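PDB 7JVH: glycoside Hydrolase Family 43_12 from Metagenome, which probably hydrolyses glycosidic bonds in plant cell-wall polysaccharides such as arabinoxylan. Local coordinates for residues Q527-Y530 and E535-N538; L167-I172 and K205-D210; D39-K44 and L357-K362; N406-K409 and G415-M418. All coordinates share one frame; numbering follows the deposited sequence.

Contact 1 (Q527-Y530 and E535-N538)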
loop_
_atom_site.group_PDB
_atom_site.type_symbol
_atom_site.label_atom_id
_atom_site.label_comp_id
_atom_site.label_asym_id
_atom_site.label_seq_id
_atom_site.Cartn_x
_atom_site.Cartn_y
_atom_site.Cartn_z
ATOM N N GLN A 527 -19.301 13.056 -4.292
ATOM C CA GLN A 527 -20.017 14.327 -4.348
ATOM C C GLN A 527 -19.145 15.360 -3.649
ATOM O O GLN A 527 -18.822 15.214 -2.469
ATOM C CB GLN A 527 -21.372 14.251 -3.664
ATOM C CG GLN A 527 -22.074 15.604 -3.489
ATOM C CD GLN A 527 -22.446 16.259 -4.814
ATOM O OE1 GLN A 527 -23.265 15.717 -5.530
ATOM N NE2 GLN A 527 -21.848 17.435 -5.148
ATOM N N PHE A 528 -18.773 16.400 -4.397
ATOM C CA PHE A 528 -17.955 17.483 -3.907
ATOM C C PHE A 528 -18.845 18.623 -3.373
ATOM O O PHE A 528 -20.027 18.725 -3.708
ATOM C CB PHE A 528 -17.023 17.971 -5.031
ATOM C CG PHE A 528 -15.814 17.090 -5.234
ATOM C CD1 PHE A 528 -15.887 15.938 -6.008
ATOM C CD2 PHE A 528 -14.601 17.412 -4.652
ATOM C CE1 PHE A 528 -14.769 15.142 -6.207
ATOM C CE2 PHE A 528 -13.471 16.601 -4.849
ATOM C CZ PHE A 528 -13.565 15.470 -5.625
ATOM N N SER A 529 -18.254 19.454 -2.509
ATOM C CA SER A 529 -18.927 20.586 -1.920
ATOM C C SER A 529 -17.901 21.568 -1.424
ATOM O O SER A 529 -16.721 21.217 -1.251
ATOM C CB SER A 529 -19.819 20.150 -0.741
ATOM O OG SER A 529 -19.050 19.733 0.387
ATOM N N TYR A 530 -18.375 22.795 -1.168
ATOM C CA TYR A 530 -17.590 23.857 -0.567
ATOM C C TYR A 530 -18.436 24.548 0.483
ATOM O O TYR A 530 -19.661 24.579 0.374
ATOM C CB TYR A 530 -17.111 24.853 -1.624
ATOM C CG TYR A 530 -18.198 25.646 -2.321
ATOM C CD1 TYR A 530 -19.043 25.045 -3.239
ATOM C CD2 TYR A 530 -18.357 27.016 -2.073
ATOM C CE1 TYR A 530 -20.026 25.768 -3.884
ATOM C CE2 TYR A 530 -19.322 27.763 -2.726
ATOM C CZ TYR A 530 -20.158 27.137 -3.625
ATOM O OH TYR A 530 -21.136 27.851 -4.254
ATOM N N GLU A 535 -22.365 28.622 5.120
ATOM C CA GLU A 535 -23.231 27.648 4.452
ATOM C C GLU A 535 -22.485 26.683 3.515
ATOM O O GLU A 535 -21.493 27.057 2.865
ATOM C CB GLU A 535 -24.294 28.426 3.677
ATOM C CG GLU A 535 -25.420 27.629 3.062
ATOM C CD GLU A 535 -26.225 28.459 2.056
ATOM O OE1 GLU A 535 -26.092 29.712 1.971
ATOM O OE2 GLU A 535 -27.016 27.827 1.330
ATOM N N LYS A 536 -22.985 25.444 3.441
ATOM C CA LYS A 536 -22.394 24.360 2.659
ATOM C C LYS A 536 -23.247 24.059 1.430
ATOM O O LYS A 536 -24.433 23.781 1.558
ATOM C CB LYS A 536 -22.289 23.093 3.503
ATOM C CG LYS A 536 -21.733 21.893 2.755
ATOM C CD LYS A 536 -21.628 20.680 3.664
ATOM C CE LYS A 536 -21.122 19.459 2.917
ATOM N NZ LYS A 536 -21.502 18.188 3.552
ATOM N N LYS A 537 -22.622 24.089 0.244
ATOM C CA LYS A 537 -23.295 23.841 -1.023
ATOM C C LYS A 537 -22.545 22.791 -1.821
ATOM O O LYS A 537 -21.319 22.798 -1.881
ATOM C CB LYS A 537 -23.363 25.123 -1.860
ATOM C CG LYS A 537 -24.012 26.305 -1.170
ATOM C CD LYS A 537 -23.694 27.594 -1.919
ATOM C CE LYS A 537 -24.643 28.729 -1.543
ATOM N NZ LYS A 537 -23.960 30.046 -1.615
ATOM N N ASN A 538 -23.305 21.875 -2.430
ATOM C CA ASN A 538 -22.802 20.928 -3.407
ATOM C C ASN A 538 -22.341 21.662 -4.655
ATOM O O ASN A 538 -22.987 22.601 -5.084
ATOM C CB ASN A 538 -23.903 19.941 -3.792
ATOM C CG ASN A 538 -24.061 18.817 -2.794
ATOM O OD1 ASN A 538 -23.297 18.713 -1.835
ATOM N ND2 ASN A 538 -25.046 17.944 -3.029
#

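Contact 2 (L167-I172 and K205-D210)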
loop_
_atom_site.group_PDB
_atom_site.type_symbol
_atom_site.label_atom_id
_atom_site.label_comp_id
_atom_site.label_asym_id
_atom_site.label_seq_id
_atom_site.Cartn_x
_atom_site.Cartn_y
_atom_site.Cartn_z
ATOM N N LEU A 167 20.993 -6.003 -6.561
ATOM C CA LEU A 167 21.128 -7.451 -6.671
ATOM C C LEU A 167 20.945 -7.916 -8.118
ATOM O O LEU A 167 20.072 -7.434 -8.840
ATOM C CB LEU A 167 20.121 -8.146 -5.757
ATOM C CG LEU A 167 20.086 -7.621 -4.318
ATOM C CD1 LEU A 167 18.896 -8.200 -3.578
ATOM C CD2 LEU A 167 21.383 -7.926 -3.582
ATOM N N HIS A 168 21.767 -8.894 -8.518
ATOM C CA HIS A 168 21.948 -9.275 -9.921
ATOM C C HIS A 168 21.118 -10.501 -10.324
ATOM O O HIS A 168 21.668 -11.534 -10.720
ATOM C CB HIS A 168 23.434 -9.521 -10.204
ATOM C CG HIS A 168 24.302 -8.322 -9.967
ATOM N ND1 HIS A 168 25.655 -8.416 -9.726
ATOM C CD2 HIS A 168 24.007 -7.000 -9.942
ATOM C CE1 HIS A 168 26.159 -7.207 -9.565
ATOM N NE2 HIS A 168 25.179 -6.328 -9.692
ATOM N N PHE A 169 19.787 -10.353 -10.267
ATOM C CA PHE A 169 18.856 -11.358 -10.771
ATOM C C PHE A 169 17.573 -10.651 -11.176
ATOM O O PHE A 169 17.287 -9.570 -10.672
ATOM C CB PHE A 169 18.604 -12.439 -9.721
ATOM C CG PHE A 169 18.086 -11.898 -8.406
ATOM C CD1 PHE A 169 16.726 -11.770 -8.185
ATOM C CD2 PHE A 169 18.959 -11.535 -7.388
ATOM C CE1 PHE A 169 16.236 -11.288 -6.973
ATOM C CE2 PHE A 169 18.478 -11.042 -6.189
ATOM C CZ PHE A 169 17.119 -10.923 -5.978
ATOM N N GLY A 170 16.827 -11.268 -12.095
ATOM C CA GLY A 170 15.574 -10.728 -12.582
ATOM C C GLY A 170 14.373 -11.215 -11.793
ATOM O O GLY A 170 14.516 -11.848 -10.763
ATOM N N GLY A 171 13.178 -10.918 -12.300
ATOM C CA GLY A 171 11.928 -11.303 -11.677
ATOM C C GLY A 171 11.619 -10.426 -10.478
ATOM O O GLY A 171 12.280 -9.389 -10.241
ATOM N N ILE A 172 10.619 -10.860 -9.697
ATOM C CA ILE A 172 10.132 -10.098 -8.535
ATOM C C ILE A 172 10.014 -10.959 -7.281
ATOM O O ILE A 172 10.284 -12.169 -7.306
ATOM C CB ILE A 172 8.756 -9.484 -8.849
ATOM C CG1 ILE A 172 7.704 -10.585 -9.081
ATOM C CG2 ILE A 172 8.868 -8.560 -10.070
ATOM C CD1 ILE A 172 6.341 -10.039 -9.427
ATOM N N LYS A 205 12.941 -19.539 -7.870
ATOM C CA LYS A 205 14.355 -19.738 -8.012
ATOM C C LYS A 205 15.013 -19.397 -6.697
ATOM O O LYS A 205 14.636 -18.433 -6.060
ATOM C CB LYS A 205 14.892 -18.819 -9.113
ATOM C CG LYS A 205 16.351 -19.086 -9.481
ATOM C CD LYS A 205 16.756 -18.377 -10.761
ATOM C CE LYS A 205 16.077 -19.007 -11.976
ATOM N NZ LYS A 205 16.357 -18.260 -13.218
ATOM N N ILE A 206 16.018 -20.193 -6.310
ATOM C CA ILE A 206 16.793 -19.953 -5.098
ATOM C C ILE A 206 18.266 -19.738 -5.442
ATOM O O ILE A 206 18.772 -20.296 -6.414
ATOM C CB ILE A 206 16.614 -21.096 -4.081
ATOM C CG1 ILE A 206 17.201 -20.711 -2.723
ATOM C CG2 ILE A 206 17.236 -22.401 -4.581
ATOM C CD1 ILE A 206 16.796 -21.675 -1.614
ATOM N N TRP A 207 18.929 -18.892 -4.642
ATOM C CA TRP A 207 20.349 -18.565 -4.763
ATOM C C TRP A 207 20.959 -18.616 -3.381
ATOM O O TRP A 207 20.313 -18.233 -2.414
ATOM C CB TRP A 207 20.541 -17.130 -5.242
ATOM C CG TRP A 207 20.031 -16.802 -6.598
ATOM C CD1 TRP A 207 18.751 -16.505 -6.941
ATOM C CD2 TRP A 207 20.809 -16.670 -7.796
ATOM N NE1 TRP A 207 18.673 -16.215 -8.275
ATOM C CE2 TRP A 207 19.918 -16.317 -8.830
ATOM C CE3 TRP A 207 22.165 -16.836 -8.100
ATOM C CZ2 TRP A 207 20.339 -16.127 -10.152
ATOM C CZ3 TRP A 207 22.585 -16.639 -9.415
ATOM C CH2 TRP A 207 21.670 -16.302 -10.426
ATOM N N GLU A 208 22.216 -19.048 -3.298
ATOM C CA GLU A 208 23.037 -18.824 -2.117
ATOM C C GLU A 208 23.383 -17.335 -2.101
ATOM O O GLU A 208 23.554 -16.720 -3.156
ATOM C CB GLU A 208 24.309 -19.680 -2.150
ATOM C CG GLU A 208 25.029 -19.789 -0.806
ATOM C CD GLU A 208 26.165 -20.822 -0.823
ATOM O OE1 GLU A 208 26.118 -21.753 -1.659
ATOM O OE2 GLU A 208 27.106 -20.716 0.003
ATOM N N TYR A 209 23.471 -16.760 -0.897
ATOM C CA TYR A 209 23.658 -15.324 -0.710
ATOM C C TYR A 209 24.935 -15.092 0.075
ATOM O O TYR A 209 25.224 -15.806 1.031
ATOM C CB TYR A 209 22.445 -14.734 0.023
ATOM C CG TYR A 209 22.390 -13.214 0.161
ATOM C CD1 TYR A 209 21.840 -12.409 -0.844
ATOM C CD2 TYR A 209 22.828 -12.587 1.325
ATOM C CE1 TYR A 209 21.767 -11.027 -0.699
ATOM C CE2 TYR A 209 22.756 -11.207 1.479
ATOM C CZ TYR A 209 22.227 -10.429 0.469
ATOM O OH TYR A 209 22.160 -9.052 0.625
ATOM N N ASP A 210 25.705 -14.091 -0.356
ATOM C CA ASP A 210 26.958 -13.720 0.265
ATOM C C ASP A 210 26.695 -12.549 1.205
ATOM O O ASP A 210 26.378 -11.447 0.750
ATOM C CB ASP A 210 27.986 -13.341 -0.802
ATOM C CG ASP A 210 29.363 -13.073 -0.213
ATOM O OD1 ASP A 210 29.456 -12.394 0.832
ATOM O OD2 ASP A 210 30.363 -13.546 -0.790
#

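Contact 3 (D39-K44 and L357-K362)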
loop_
_atom_site.group_PDB
_atom_site.type_symbol
_atom_site.label_atom_id
_atom_site.label_comp_id
_atom_site.label_asym_id
_atom_site.label_seq_id
_atom_site.Cartn_x
_atom_site.Cartn_y
_atom_site.Cartn_z
ATOM N N ASP A 39 -17.852 2.950 6.886
ATOM C CA ASP A 39 -18.223 1.681 6.282
ATOM C C ASP A 39 -19.304 0.936 7.069
ATOM O O ASP A 39 -19.304 0.921 8.316
ATOM C CB ASP A 39 -16.995 0.785 6.080
ATOM C CG ASP A 39 -16.217 1.140 4.818
ATOM O OD1 ASP A 39 -16.831 1.729 3.876
ATOM O OD2 ASP A 39 -14.991 0.819 4.785
ATOM N N ASP A 40 -20.239 0.343 6.312
ATOM C CA ASP A 40 -21.355 -0.427 6.824
ATOM C C ASP A 40 -20.903 -1.590 7.722
ATOM O O ASP A 40 -21.468 -1.812 8.793
ATOM C CB ASP A 40 -22.172 -0.982 5.655
ATOM C CG ASP A 40 -22.808 0.096 4.810
ATOM O OD1 ASP A 40 -22.898 1.266 5.244
ATOM O OD2 ASP A 40 -23.234 -0.220 3.685
ATOM N N ILE A 41 -19.880 -2.320 7.266
ATOM C CA ILE A 41 -19.445 -3.558 7.883
ATOM C C ILE A 41 -19.071 -3.394 9.373
ATOM O O ILE A 41 -19.345 -4.271 10.186
ATOM C CB ILE A 41 -18.277 -4.219 7.092
ATOM C CG1 ILE A 41 -18.125 -5.698 7.457
ATOM C CG2 ILE A 41 -16.968 -3.486 7.328
ATOM C CD1 ILE A 41 -19.250 -6.565 6.920
ATOM N N TYR A 42 -18.431 -2.272 9.707
ATOM C CA TYR A 42 -17.961 -1.999 11.055
ATOM C C TYR A 42 -19.124 -1.552 11.939
ATOM O O TYR A 42 -19.197 -1.942 13.118
ATOM C CB TYR A 42 -16.871 -0.932 11.053
ATOM C CG TYR A 42 -15.684 -1.295 10.188
ATOM C CD1 TYR A 42 -14.943 -2.429 10.459
ATOM C CD2 TYR A 42 -15.297 -0.502 9.100
ATOM C CE1 TYR A 42 -13.864 -2.773 9.697
ATOM C CE2 TYR A 42 -14.206 -0.843 8.320
ATOM C CZ TYR A 42 -13.495 -1.981 8.624
ATOM O OH TYR A 42 -12.408 -2.339 7.868
ATOM N N ALA A 43 -20.022 -0.737 11.365
ATOM C CA ALA A 43 -21.220 -0.255 12.047
ATOM C C ALA A 43 -22.185 -1.394 12.411
ATOM O O ALA A 43 -22.816 -1.362 13.457
ATOM C CB ALA A 43 -21.920 0.787 11.178
ATOM N N LYS A 44 -22.285 -2.385 11.521
ATOM C CA LYS A 44 -23.129 -3.561 11.690
ATOM C C LYS A 44 -22.515 -4.686 12.539
ATOM O O LYS A 44 -23.230 -5.593 12.935
ATOM C CB LYS A 44 -23.508 -4.145 10.333
ATOM C CG LYS A 44 -24.359 -3.232 9.451
ATOM C CD LYS A 44 -24.610 -3.808 8.065
ATOM C CE LYS A 44 -24.896 -5.310 8.176
ATOM N NZ LYS A 44 -25.690 -5.822 7.042
ATOM N N LEU A 357 -14.180 -15.012 4.828
ATOM C CA LEU A 357 -13.628 -14.233 5.947
ATOM C C LEU A 357 -14.690 -13.344 6.591
ATOM O O LEU A 357 -15.619 -12.918 5.909
ATOM C CB LEU A 357 -12.501 -13.363 5.403
ATOM C CG LEU A 357 -11.257 -14.098 4.930
ATOM C CD1 LEU A 357 -10.302 -13.132 4.258
ATOM C CD2 LEU A 357 -10.571 -14.786 6.088
ATOM N N SER A 358 -14.578 -13.142 7.892
ATOM C CA SER A 358 -15.395 -12.146 8.543
ATOM C C SER A 358 -14.480 -11.062 9.068
ATOM O O SER A 358 -13.291 -11.282 9.320
ATOM C CB SER A 358 -16.268 -12.740 9.646
ATOM O OG SER A 358 -15.485 -13.475 10.549
ATOM N N ILE A 359 -15.077 -9.882 9.230
ATOM C CA ILE A 359 -14.414 -8.678 9.700
ATOM C C ILE A 359 -13.841 -8.783 11.110
ATOM O O ILE A 359 -12.893 -8.084 11.434
ATOM C CB ILE A 359 -15.382 -7.492 9.568
ATOM C CG1 ILE A 359 -14.607 -6.190 9.437
ATOM C CG2 ILE A 359 -16.387 -7.472 10.700
ATOM C CD1 ILE A 359 -13.869 -6.028 8.133
ATOM N N LYS A 360 -14.411 -9.682 11.927
ATOM C CA LYS A 360 -14.011 -9.862 13.327
ATOM C C LYS A 360 -13.232 -11.129 13.526
ATOM O O LYS A 360 -13.595 -12.155 13.006
ATOM C CB LYS A 360 -15.224 -9.907 14.228
ATOM C CG LYS A 360 -15.922 -8.565 14.324
ATOM C CD LYS A 360 -17.374 -8.727 14.729
ATOM C CE LYS A 360 -17.547 -8.966 16.202
ATOM N NZ LYS A 360 -18.856 -9.609 16.500
ATOM N N GLN A 361 -12.183 -11.004 14.326
ATOM C CA GLN A 361 -11.287 -12.109 14.715
ATOM C C GLN A 361 -11.066 -11.972 16.213
ATOM O O GLN A 361 -11.036 -10.840 16.691
ATOM C CB GLN A 361 -9.905 -11.921 14.098
ATOM C CG GLN A 361 -9.896 -11.938 12.584
ATOM C CD GLN A 361 -10.018 -13.357 12.121
ATOM O OE1 GLN A 361 -9.359 -14.230 12.650
ATOM N NE2 GLN A 361 -10.882 -13.595 11.154
ATOM N N LYS A 362 -10.912 -13.085 16.920
ATOM C CA LYS A 362 -10.628 -12.963 18.361
ATOM C C LYS A 362 -9.181 -12.506 18.473
ATOM O O LYS A 362 -8.389 -12.968 17.688
ATOM C CB LYS A 362 -10.867 -14.317 19.027
ATOM C CG LYS A 362 -12.030 -15.104 18.450
ATOM C CD LYS A 362 -12.162 -16.505 18.993
ATOM C CE LYS A 362 -11.967 -17.585 17.953
ATOM N NZ LYS A 362 -13.162 -18.443 17.800
#

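Contact 4 (N406-K409 and G415-M418)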
loop_
_atom_site.group_PDB
_atom_site.type_symbol
_atom_site.label_atom_id
_atom_site.label_comp_id
_atom_site.label_asym_id
_atom_site.label_seq_id
_atom_site.Cartn_x
_atom_site.Cartn_y
_atom_site.Cartn_z
ATOM N N ASN A 406 10.051 19.115 -1.135
ATOM C CA ASN A 406 10.221 19.993 -2.293
ATOM C C ASN A 406 9.117 21.036 -2.498
ATOM O O ASN A 406 9.264 21.907 -3.350
ATOM C CB ASN A 406 10.339 19.162 -3.587
ATOM C CG ASN A 406 11.618 18.370 -3.668
ATOM O OD1 ASN A 406 12.558 18.590 -2.913
ATOM N ND2 ASN A 406 11.651 17.435 -4.598
ATOM N N PHE A 407 8.011 20.917 -1.750
ATOM C CA PHE A 407 6.881 21.838 -1.888
ATOM C C PHE A 407 6.027 22.128 -0.652
ATOM O O PHE A 407 5.003 22.784 -0.781
ATOM C CB PHE A 407 5.966 21.365 -3.026
ATOM C CG PHE A 407 5.317 20.030 -2.787
ATOM C CD1 PHE A 407 4.074 19.940 -2.185
ATOM C CD2 PHE A 407 5.937 18.864 -3.208
ATOM C CE1 PHE A 407 3.475 18.703 -1.979
ATOM C CE2 PHE A 407 5.341 17.630 -3.011
ATOM C CZ PHE A 407 4.118 17.545 -2.390
ATOM N N ILE A 408 6.436 21.622 0.520
ATOM C CA ILE A 408 5.719 21.848 1.779
ATOM C C ILE A 408 6.634 22.475 2.823
ATOM O O ILE A 408 7.802 22.113 2.922
ATOM C CB ILE A 408 5.078 20.535 2.314
ATOM C CG1 ILE A 408 3.592 20.478 1.945
ATOM C CG2 ILE A 408 5.202 20.407 3.826
ATOM C CD1 ILE A 408 3.047 19.103 1.655
ATOM N N LYS A 409 6.085 23.428 3.576
ATOM C CA LYS A 409 6.701 23.967 4.783
ATOM C C LYS A 409 5.605 24.189 5.808
ATOM O O LYS A 409 4.466 24.468 5.451
ATOM C CB LYS A 409 7.420 25.284 4.496
ATOM C CG LYS A 409 8.694 25.124 3.689
ATOM C CD LYS A 409 9.249 26.488 3.286
ATOM C CE LYS A 409 10.771 26.525 3.272
ATOM N NZ LYS A 409 11.270 27.926 3.351
ATOM N N GLY A 415 -0.019 24.719 9.780
ATOM C CA GLY A 415 -0.708 24.551 8.512
ATOM C C GLY A 415 0.256 24.195 7.397
ATOM O O GLY A 415 1.432 24.568 7.449
ATOM N N LEU A 416 -0.248 23.468 6.390
ATOM C CA LEU A 416 0.522 23.081 5.212
ATOM C C LEU A 416 0.619 24.220 4.203
ATOM O O LEU A 416 -0.268 24.394 3.370
ATOM C CB LEU A 416 -0.098 21.865 4.508
ATOM C CG LEU A 416 0.190 20.483 5.054
ATOM C CD1 LEU A 416 -0.383 19.425 4.130
ATOM C CD2 LEU A 416 1.673 20.267 5.229
ATOM N N GLN A 417 1.711 24.983 4.297
ATOM C CA GLN A 417 2.119 25.957 3.290
ATOM C C GLN A 417 2.733 25.176 2.132
ATOM O O GLN A 417 3.818 24.623 2.290
ATOM C CB GLN A 417 3.180 26.884 3.856
ATOM C CG GLN A 417 2.668 28.209 4.379
ATOM C CD GLN A 417 3.802 29.087 4.851
ATOM O OE1 GLN A 417 4.850 29.192 4.194
ATOM N NE2 GLN A 417 3.605 29.752 5.996
HETATM N N MSE A 418 2.053 25.117 0.976
HETATM C CA MSE A 418 2.623 24.376 -0.135
HETATM C C MSE A 418 2.657 25.230 -1.403
HETATM O O MSE A 418 1.721 25.962 -1.719
HETATM C CB MSE A 418 1.948 23.003 -0.278
HETATM C CG MSE A 418 0.570 22.942 -0.895
HETATM SE SE MSE A 418 0.018 21.023 -1.057
HETATM C CE MSE A 418 -0.598 20.501 0.729
#

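Contact 1 (Q527-Y530 and E535-N538)
Tyr530 and Lys537 form the hydrogen-bonded pair of this antiparallel β-hairpin, within the concanavalin A-like sandwich. Tyr530 N gives a bond of 3.0 Å to Lys537 O, and Lys537 N returns a nearly straight one to Tyr530 O. In the adjoining pair, Ser529 faces Asn538 without hydrogen bonds between them. On the face that carries Ser529 and Asn538, two amides stack. The Gln527 and Asn538 amides lie with their planes only 9° apart, Gln527 CD sitting 3.6 Å from Asn538 CG. Gln527 NE2 bonds to Phe528 O at 2.7 Å, in the carbonyl plane and on a lone pair, and also to Gly540 O, which fixes the amide's rotation. With an alanine here, one side of the Asn538 amide is likely to lose its stacking partner and Gly540 O this donor. The remaining contacts are van der Waals: Lys536 CE lies 3.3 Å from Ser529 OG, while on the opposite face the Lys537 chain crosses Tyr530 obliquely, CD 3.5 Å from OH. The phenol reaches this chain because its CG lies between backbone N and carbonyl carbon (chi1 65°). Backbone pairing thus sets the hairpin's register, while an amide held by two hydrogen bonds from NE2 gives the exposed Asn538 a flat surface to lie against.

Contact 2 (L167-I172 and K205-D210)
Phe169 and Trp207 have CA atoms 9.5 Å apart, and Leu167 and Tyr209 are separated by 10.2 Å, so the two backbones are spaced for side-chain packing rather than strand pairing. Residues 167-172 run irregularly from the last strand of one four-stranded blade toward the first strand of the next, whereas 205-210 lie on strand 203-210 within that second blade. This is the junction of neighbouring blades in the five-bladed β-propeller of family 43. Phe169 meets the indole through its CB, which lies 4.0 Å from Trp207 NE1 and 4.1 Å from CZ2. With Phe169 CG between its backbone N and carbonyl carbon (chi1 57°), the phenyl ring lies oblique to the five-membered ring of Trp207, planes at 34° and centroids 5.5 Å apart. Beside them Leu167 CD2 approaches the edge of the Tyr209 ring, 4.3 Å from CE1. The polar atoms find their hydrogen bonds outside the two segments: Trp207 NE1 bonds to His188 NE2, and Tyr209 OH to Asp214 OD1. The His188 ring also meets the rings of both Phe169 and Trp207, linking the pair to strand 184-190. The chemistry across the junction is therefore mainly apolar, without hydrogen bonds between the segments, and modest in extent, burying 148 Å², while bonds made elsewhere anchor the indole and the phenol.

Contact 3 (D39-K44 and L357-K362)
Ile359 packs against Ile41 and Tyr42 where a short linker helix, 40-43, meets the segment that follows the last propeller blade. The helix lies between strand 28-37 of the sandwich and strand 51-53, and the latter pairs antiparallel with strand 360-362, so the contact sits at the junction of the two domains. Ile359 loses the most surface here, 80 Å². Its side chain slides past that of Ile41 in the opposite direction, with Ile359 CB 3.9 Å from Ile41 CG1. Toward Tyr42 it runs at about a right angle. The rough anti placement of Ile359 CG1 relative to its own backbone N (chi1 -155°) carries CG1 and CD1 over to the phenol. Ile41 serves twice, because its CG2 also stands 3.7 Å above the plane of the Tyr42 ring, over the centre. That ring further meets Tyr53 edge-to-face, which ties the helix to the strand paired with 360-362. Charges fasten the start of the helix to both domains: Asp39 makes a salt bridge to Arg323 and Asp40 another to Lys442. At the tyrosine, Ile359 CG1 approaches CE1 of Tyr42 to 3.5 Å, and CD1 of the same isoleucine lies 3.6 Å from that carbon.

Contact 4 (N406-K409 and G415-M418)
Ile408 stands between Leu416 and Met418 on one face of an antiparallel hairpin, its branches in contact with both. CG2 of Ile408 lies 3.8 Å from Leu416 CD2, and CG1 lies 3.7 Å from CB of Met418, whose chain runs alongside and points the same way. Met418 is modelled as selenomethionine; its chain folds at the last torsion (chi3 80°), which brings CE to 4.0 Å from Ile408 CD1. The selenium lies at the edge of the Phe407 ring, 5.4 Å from its centroid, a Met-aromatic contact, and Met418 CB also meets that edge, 4.2 Å from Phe407 CD1. Cut back to an alanine, position 408 is likely to leave a gap between Leu416 and Met418 and take away one of the neighbours of the selenomethionine methyl. Backbone pairing holds these groups in register. Lys409 N donates to Gln417 O at 2.9 Å, whereas the return bond from Gln417 N to Lys409 O is weak, bent to 134°. Ile408 and Met418 form the adjoining non-hydrogen-bonded pair. Further out, strand 28-37 pairs with the other side of 416-418, and Phe30 touches both Leu416 and Met418. Leu434 and Met563, from the second sheet, close over the apolar face. Such packing of two facing sheets through a shared hydrophobic layer is the hallmark of the concanavalin A-like β-sandwich, here with a strand from the N-terminal part of the chain built in.

Overall arrangement
Contacts 1 and 4 are hairpins that reach the same curved sheet of the sandwich, yet their centres lie 25 Å apart and they do not touch. Contact 2 belongs to the propeller, which probably holds the active site as in other family 43 enzymes, and its centre is about 53 Å from that of contact 1, on the other side of the chain's centre. Contact 3 joins segments far apart in sequence at the passage between the domains; the chain that forms contact 2 falls within the span it brackets, although the two centres are 40 Å apart. The nearest atoms of contacts 1 and 3 are about 14 Å apart, much as for contacts 1 and 4 (about 15 Å). The four are thus separate local solutions: two by strand pairing, two by side-chain packing.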